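Gram-negative insecticidal protein (Chromobacterium piscinae, PDB 6FBM) is an insecticidal toxin of the MACPF and beta-tripod families that probably acts by forming pores in target cell membranes. Local coordinates at residues Gly168-Arg180 with Ala270-Trp284. Sequence-based numbering, arbitrary orientation.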
loop_
_atom_site.group_PDB
_atom_site.type_symbol
_atom_site.label_atom_id
_atom_site.label_comp_id
_atom_site.label_asym_id
_atom_site.label_seq_id
_atom_site.Cartn_x
_atom_site.Cartn_y
_atom_site.Cartn_z
ATOM N N GLY A 168 32.579 -23.965 -4.474
ATOM C CA GLY A 168 32.665 -23.707 -5.907
ATOM C C GLY A 168 34.107 -23.503 -6.340
ATOM O O GLY A 168 34.901 -22.930 -5.594
ATOM N N PRO A 169 34.465 -23.975 -7.534
ATOM C CA PRO A 169 35.829 -23.752 -8.010
ATOM C C PRO A 169 36.090 -22.313 -8.475
ATOM O O PRO A 169 37.256 -21.894 -8.527
ATOM C CB PRO A 169 35.948 -24.712 -9.189
ATOM C CG PRO A 169 34.545 -24.813 -9.717
ATOM C CD PRO A 169 33.627 -24.671 -8.535
ATOM N N TYR A 170 35.021 -21.587 -8.834
ATOM C CA TYR A 170 35.134 -20.207 -9.257
ATOM C C TYR A 170 34.178 -19.368 -8.449
ATOM O O TYR A 170 33.184 -19.877 -7.959
ATOM C CB TYR A 170 34.792 -20.085 -10.733
ATOM C CG TYR A 170 35.902 -20.487 -11.649
ATOM C CD1 TYR A 170 36.192 -21.824 -11.899
ATOM C CD2 TYR A 170 36.672 -19.528 -12.266
ATOM C CE1 TYR A 170 37.224 -22.180 -12.742
ATOM C CE2 TYR A 170 37.717 -19.874 -13.114
ATOM C CZ TYR A 170 37.984 -21.195 -13.353
ATOM O OH TYR A 170 39.010 -21.499 -14.196
ATOM N N TYR A 171 34.478 -18.083 -8.336
ATOM C CA TYR A 171 33.617 -17.141 -7.663
ATOM C C TYR A 171 33.322 -15.940 -8.557
ATOM O O TYR A 171 34.024 -15.680 -9.528
ATOM C CB TYR A 171 34.247 -16.695 -6.336
ATOM C CG TYR A 171 35.513 -15.889 -6.493
ATOM C CD1 TYR A 171 35.467 -14.510 -6.624
ATOM C CD2 TYR A 171 36.761 -16.508 -6.537
ATOM C CE1 TYR A 171 36.634 -13.756 -6.779
ATOM C CE2 TYR A 171 37.921 -15.775 -6.707
ATOM C CZ TYR A 171 37.863 -14.402 -6.808
ATOM O OH TYR A 171 38.995 -13.668 -6.981
ATOM N N ILE A 172 32.282 -15.203 -8.189
ATOM C CA ILE A 172 31.864 -14.039 -8.941
ATOM C C ILE A 172 32.748 -12.866 -8.565
ATOM O O ILE A 172 32.676 -12.350 -7.462
ATOM C CB ILE A 172 30.396 -13.653 -8.629
ATOM C CG1 ILE A 172 29.418 -14.789 -8.988
ATOM C CG2 ILE A 172 30.015 -12.363 -9.356
ATOM C CD1 ILE A 172 29.323 -15.113 -10.471
ATOM N N SER A 173 33.572 -12.447 -9.502
ATOM C CA SER A 173 34.475 -11.312 -9.305
ATOM C C SER A 173 33.979 -10.044 -9.946
ATOM O O SER A 173 34.301 -8.951 -9.495
ATOM C CB SER A 173 35.848 -11.646 -9.866
ATOM O OG SER A 173 36.759 -10.643 -9.532
ATOM N N GLU A 174 33.212 -10.185 -11.022
ATOM C CA GLU A 174 32.645 -9.053 -11.727
ATOM C C GLU A 174 31.314 -9.508 -12.332
ATOM O O GLU A 174 31.210 -10.605 -12.867
ATOM C CB GLU A 174 33.608 -8.611 -12.816
ATOM C CG GLU A 174 33.335 -7.239 -13.391
ATOM C CD GLU A 174 34.387 -6.909 -14.452
ATOM O OE1 GLU A 174 34.336 -7.533 -15.527
ATOM O OE2 GLU A 174 35.267 -6.046 -14.219
ATOM N N ALA A 175 30.290 -8.669 -12.252
ATOM C CA ALA A 175 29.000 -9.026 -12.841
ATOM C C ALA A 175 28.231 -7.816 -13.330
ATOM O O ALA A 175 28.289 -6.730 -12.739
ATOM C CB ALA A 175 28.162 -9.767 -11.817
ATOM N N ALA A 176 27.492 -8.049 -14.406
ATOM C CA ALA A 176 26.531 -7.097 -14.894
ATOM C C ALA A 176 25.252 -7.269 -14.095
ATOM O O ALA A 176 24.799 -8.376 -13.874
ATOM C CB ALA A 176 26.276 -7.339 -16.363
ATOM N N VAL A 177 24.677 -6.144 -13.687
ATOM C CA VAL A 177 23.437 -6.143 -12.960
ATOM C C VAL A 177 22.347 -5.444 -13.763
ATOM O O VAL A 177 22.544 -4.378 -14.319
ATOM C CB VAL A 177 23.623 -5.462 -11.595
ATOM C CG1 VAL A 177 22.325 -5.448 -10.850
ATOM C CG2 VAL A 177 24.689 -6.179 -10.769
ATOM N N GLY A 178 21.187 -6.076 -13.824
ATOM C CA GLY A 178 20.001 -5.561 -14.486
ATOM C C GLY A 178 19.035 -6.682 -14.800
ATOM O O GLY A 178 18.697 -7.476 -13.931
ATOM N N GLY A 179 18.594 -6.766 -16.053
ATOM C CA GLY A 179 17.822 -7.930 -16.493
ATOM C C GLY A 179 18.228 -8.388 -17.846
ATOM O O GLY A 179 18.661 -7.599 -18.674
ATOM N N ARG A 180 18.087 -9.678 -18.079
ATOM C CA ARG A 180 18.482 -10.304 -19.343
ATOM C C ARG A 180 17.311 -11.096 -19.872
ATOM O O ARG A 180 16.638 -11.775 -19.085
ATOM C CB ARG A 180 19.605 -11.289 -19.084
ATOM C CG ARG A 180 20.271 -11.830 -20.327
ATOM C CD ARG A 180 21.481 -12.695 -19.988
ATOM N NE ARG A 180 21.083 -14.082 -19.792
ATOM C CZ ARG A 180 21.260 -14.836 -18.709
ATOM N NH1 ARG A 180 21.838 -14.400 -17.603
ATOM N NH2 ARG A 180 20.844 -16.092 -18.744
ATOM N N ALA A 270 16.543 -5.686 -10.415
ATOM C CA ALA A 270 17.853 -5.972 -10.986
ATOM C C ALA A 270 18.567 -7.073 -10.223
ATOM O O ALA A 270 18.481 -7.122 -9.006
ATOM C CB ALA A 270 18.709 -4.724 -11.009
ATOM N N THR A 271 19.213 -7.961 -10.972
ATOM C CA THR A 271 20.086 -8.991 -10.416
ATOM C C THR A 271 21.298 -9.153 -11.302
ATOM O O THR A 271 21.375 -8.575 -12.367
ATOM C CB THR A 271 19.421 -10.379 -10.308
ATOM O OG1 THR A 271 19.161 -10.882 -11.627
ATOM C CG2 THR A 271 18.101 -10.292 -9.544
ATOM N N LEU A 272 22.267 -9.919 -10.827
ATOM C CA LEU A 272 23.349 -10.395 -11.635
ATOM C C LEU A 272 22.661 -11.072 -12.796
ATOM O O LEU A 272 21.757 -11.848 -12.598
ATOM C CB LEU A 272 24.212 -11.378 -10.844
ATOM C CG LEU A 272 25.282 -12.180 -11.591
ATOM C CD1 LEU A 272 26.439 -12.510 -10.642
ATOM C CD2 LEU A 272 24.757 -13.477 -12.123
ATOM N N MET A 273 23.067 -10.727 -14.005
ATOM C CA MET A 273 22.500 -11.316 -15.196
ATOM C C MET A 273 23.449 -11.446 -16.376
ATOM O O MET A 273 23.006 -11.883 -17.442
ATOM C CB MET A 273 21.250 -10.540 -15.628
ATOM C CG MET A 273 21.367 -9.028 -15.645
ATOM S SD MET A 273 22.480 -8.251 -16.833
ATOM C CE MET A 273 21.644 -8.659 -18.334
ATOM N N ASP A 274 24.721 -11.088 -16.236
ATOM C CA ASP A 274 25.647 -11.255 -17.332
ATOM C C ASP A 274 27.070 -11.266 -16.830
ATOM O O ASP A 274 27.390 -10.716 -15.762
ATOM C CB ASP A 274 25.462 -10.144 -18.374
ATOM C CG ASP A 274 25.781 -10.591 -19.815
ATOM O OD1 ASP A 274 26.071 -11.784 -20.049
ATOM O OD2 ASP A 274 25.720 -9.700 -20.709
ATOM N N PHE A 275 27.925 -11.909 -17.615
ATOM C CA PHE A 275 29.320 -12.078 -17.304
ATOM C C PHE A 275 30.133 -11.422 -18.391
ATOM O O PHE A 275 29.709 -11.396 -19.567
ATOM C CB PHE A 275 29.665 -13.549 -17.312
ATOM C CG PHE A 275 29.131 -14.328 -16.161
ATOM C CD1 PHE A 275 28.811 -13.740 -14.947
ATOM C CD2 PHE A 275 29.042 -15.707 -16.268
ATOM C CE1 PHE A 275 28.386 -14.506 -13.889
ATOM C CE2 PHE A 275 28.613 -16.477 -15.220
ATOM C CZ PHE A 275 28.289 -15.874 -14.025
ATOM N N SER A 276 31.298 -10.917 -17.989
ATOM C CA SER A 276 32.302 -10.397 -18.878
ATOM C C SER A 276 33.490 -11.351 -18.820
ATOM O O SER A 276 33.455 -12.336 -18.077
ATOM C CB SER A 276 32.760 -9.036 -18.366
ATOM O OG SER A 276 33.656 -9.191 -17.255
ATOM N N THR A 277 34.577 -11.025 -19.524
ATOM C CA THR A 277 35.749 -11.896 -19.530
ATOM C C THR A 277 36.381 -12.054 -18.150
ATOM O O THR A 277 37.109 -12.999 -17.946
ATOM C CB THR A 277 36.858 -11.445 -20.510
ATOM O OG1 THR A 277 37.233 -10.108 -20.217
ATOM C CG2 THR A 277 36.399 -11.505 -21.940
ATOM N N GLU A 278 36.121 -11.135 -17.227
ATOM C CA GLU A 278 36.701 -11.190 -15.870
ATOM C C GLU A 278 35.754 -11.686 -14.774
ATOM O O GLU A 278 36.116 -11.658 -13.597
ATOM C CB GLU A 278 37.252 -9.798 -15.473
ATOM C CG GLU A 278 38.380 -9.250 -16.356
ATOM C CD GLU A 278 39.589 -10.174 -16.466
ATOM O OE1 GLU A 278 39.975 -10.813 -15.475
ATOM O OE2 GLU A 278 40.151 -10.276 -17.568
ATOM N N SER A 279 34.558 -12.147 -15.147
ATOM C CA SER A 279 33.499 -12.396 -14.161
ATOM C C SER A 279 33.817 -13.528 -13.212
ATOM O O SER A 279 33.765 -13.342 -12.013
ATOM C CB SER A 279 32.168 -12.641 -14.842
ATOM O OG SER A 279 31.709 -11.436 -15.390
ATOM N N LEU A 280 34.163 -14.686 -13.757
ATOM C CA LEU A 280 34.456 -15.855 -12.948
ATOM C C LEU A 280 35.957 -15.939 -12.706
ATOM O O LEU A 280 36.733 -15.916 -13.654
ATOM C CB LEU A 280 33.951 -17.097 -13.657
ATOM C CG LEU A 280 32.433 -17.133 -13.781
ATOM C CD1 LEU A 280 32.015 -18.183 -14.779
ATOM C CD2 LEU A 280 31.790 -17.418 -12.434
ATOM N N GLN A 281 36.364 -15.996 -11.435
ATOM C CA GLN A 281 37.769 -16.089 -11.073
ATOM C C GLN A 281 37.934 -17.323 -10.224
ATOM O O GLN A 281 37.056 -17.649 -9.446
ATOM C CB GLN A 281 38.210 -14.845 -10.311
ATOM C CG GLN A 281 38.207 -13.579 -11.162
ATOM C CD GLN A 281 39.163 -13.673 -12.348
ATOM O OE1 GLN A 281 40.273 -14.151 -12.210
ATOM N NE2 GLN A 281 38.715 -13.227 -13.523
ATOM N N PRO A 282 39.044 -18.061 -10.414
ATOM C CA PRO A 282 39.224 -19.317 -9.703
ATOM C C PRO A 282 39.544 -19.101 -8.249
ATOM O O PRO A 282 40.260 -18.153 -7.917
ATOM C CB PRO A 282 40.455 -19.899 -10.373
ATOM C CG PRO A 282 41.249 -18.703 -10.821
ATOM C CD PRO A 282 40.214 -17.724 -11.253
ATOM N N ILE A 283 39.032 -19.973 -7.387
ATOM C CA ILE A 283 39.387 -19.920 -5.961
ATOM C C ILE A 283 40.833 -20.302 -5.727
ATOM O O ILE A 283 41.424 -19.845 -4.745
ATOM C CB ILE A 283 38.488 -20.758 -5.035
ATOM C CG1 ILE A 283 38.546 -22.264 -5.367
ATOM C CG2 ILE A 283 37.059 -20.247 -5.105
ATOM C CD1 ILE A 283 37.990 -23.137 -4.261
ATOM N N TRP A 284 41.406 -21.117 -6.607
ATOM C CA TRP A 284 42.810 -21.534 -6.404
ATOM C C TRP A 284 43.796 -20.355 -6.323
ATOM O O TRP A 284 44.648 -20.343 -5.452
ATOM C CB TRP A 284 43.273 -22.598 -7.399
ATOM C CG TRP A 284 43.066 -22.328 -8.844
ATOM C CD1 TRP A 284 43.790 -21.478 -9.642
ATOM C CD2 TRP A 284 42.105 -22.971 -9.690
ATOM N NE1 TRP A 284 43.325 -21.552 -10.940
ATOM C CE2 TRP A 284 42.291 -22.459 -10.994
ATOM C CE3 TRP A 284 41.096 -23.913 -9.465
ATOM C CZ2 TRP A 284 41.482 -22.836 -12.063
ATOM C CZ3 TRP A 284 40.291 -24.301 -10.523
ATOM C CH2 TRP A 284 40.487 -23.775 -11.806
HETATM O O HOH W 1 40.958 -15.527 -8.092
#
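Pro169 O receives Ile283 N over 2.9 Å, the first rung of an antiparallel ladder. The Tyr170 ring lies with one face under Pro282, whose CB sits 4.2 Å from the ring centroid in a CH-pi contact; Trp284 meets the ring obliquely, and Phe300 packs edge-to-face on both aromatics. Tyr171 exchanges backbone bonds with Gln281 (Tyr171 N to Gln281 O 2.8 Å) and takes Gln281 CB over its ring face, while a water bridges Tyr171 OH and Pro282 O. Ile172 crosses Phe275 at about a right angle, CD1 3.6 Å from CE1, and its CG2 meets Leu272 CD1 tip to tip. The regular pairing then gives way to a type I turn, Ser276 to Ser279: Ser173 N reaches Ser279 O, Ser279 OG donates to Glu174 O from above its carbonyl plane (2.7 Å), and Glu174, extended, accepts a very short hydrogen bond from Ser276 OG at OE1 (2.5 Å). Ser276 OG also accepts from Glu278 N, an ST turn. Ala176 meets both Met273 and Asp274, a classic beta bulge. Beyond Gly178, Arg180 bends at chi3 (89°) and directs NH1 to Met273 O (2.8 Å); its NH2 salt-bridges Asp182. Strands 170-177, 271-274 and 280-282 thus form a short-stranded branch running through the Gly178 corner into the long strands of the bent antiparallel MACPF sheet.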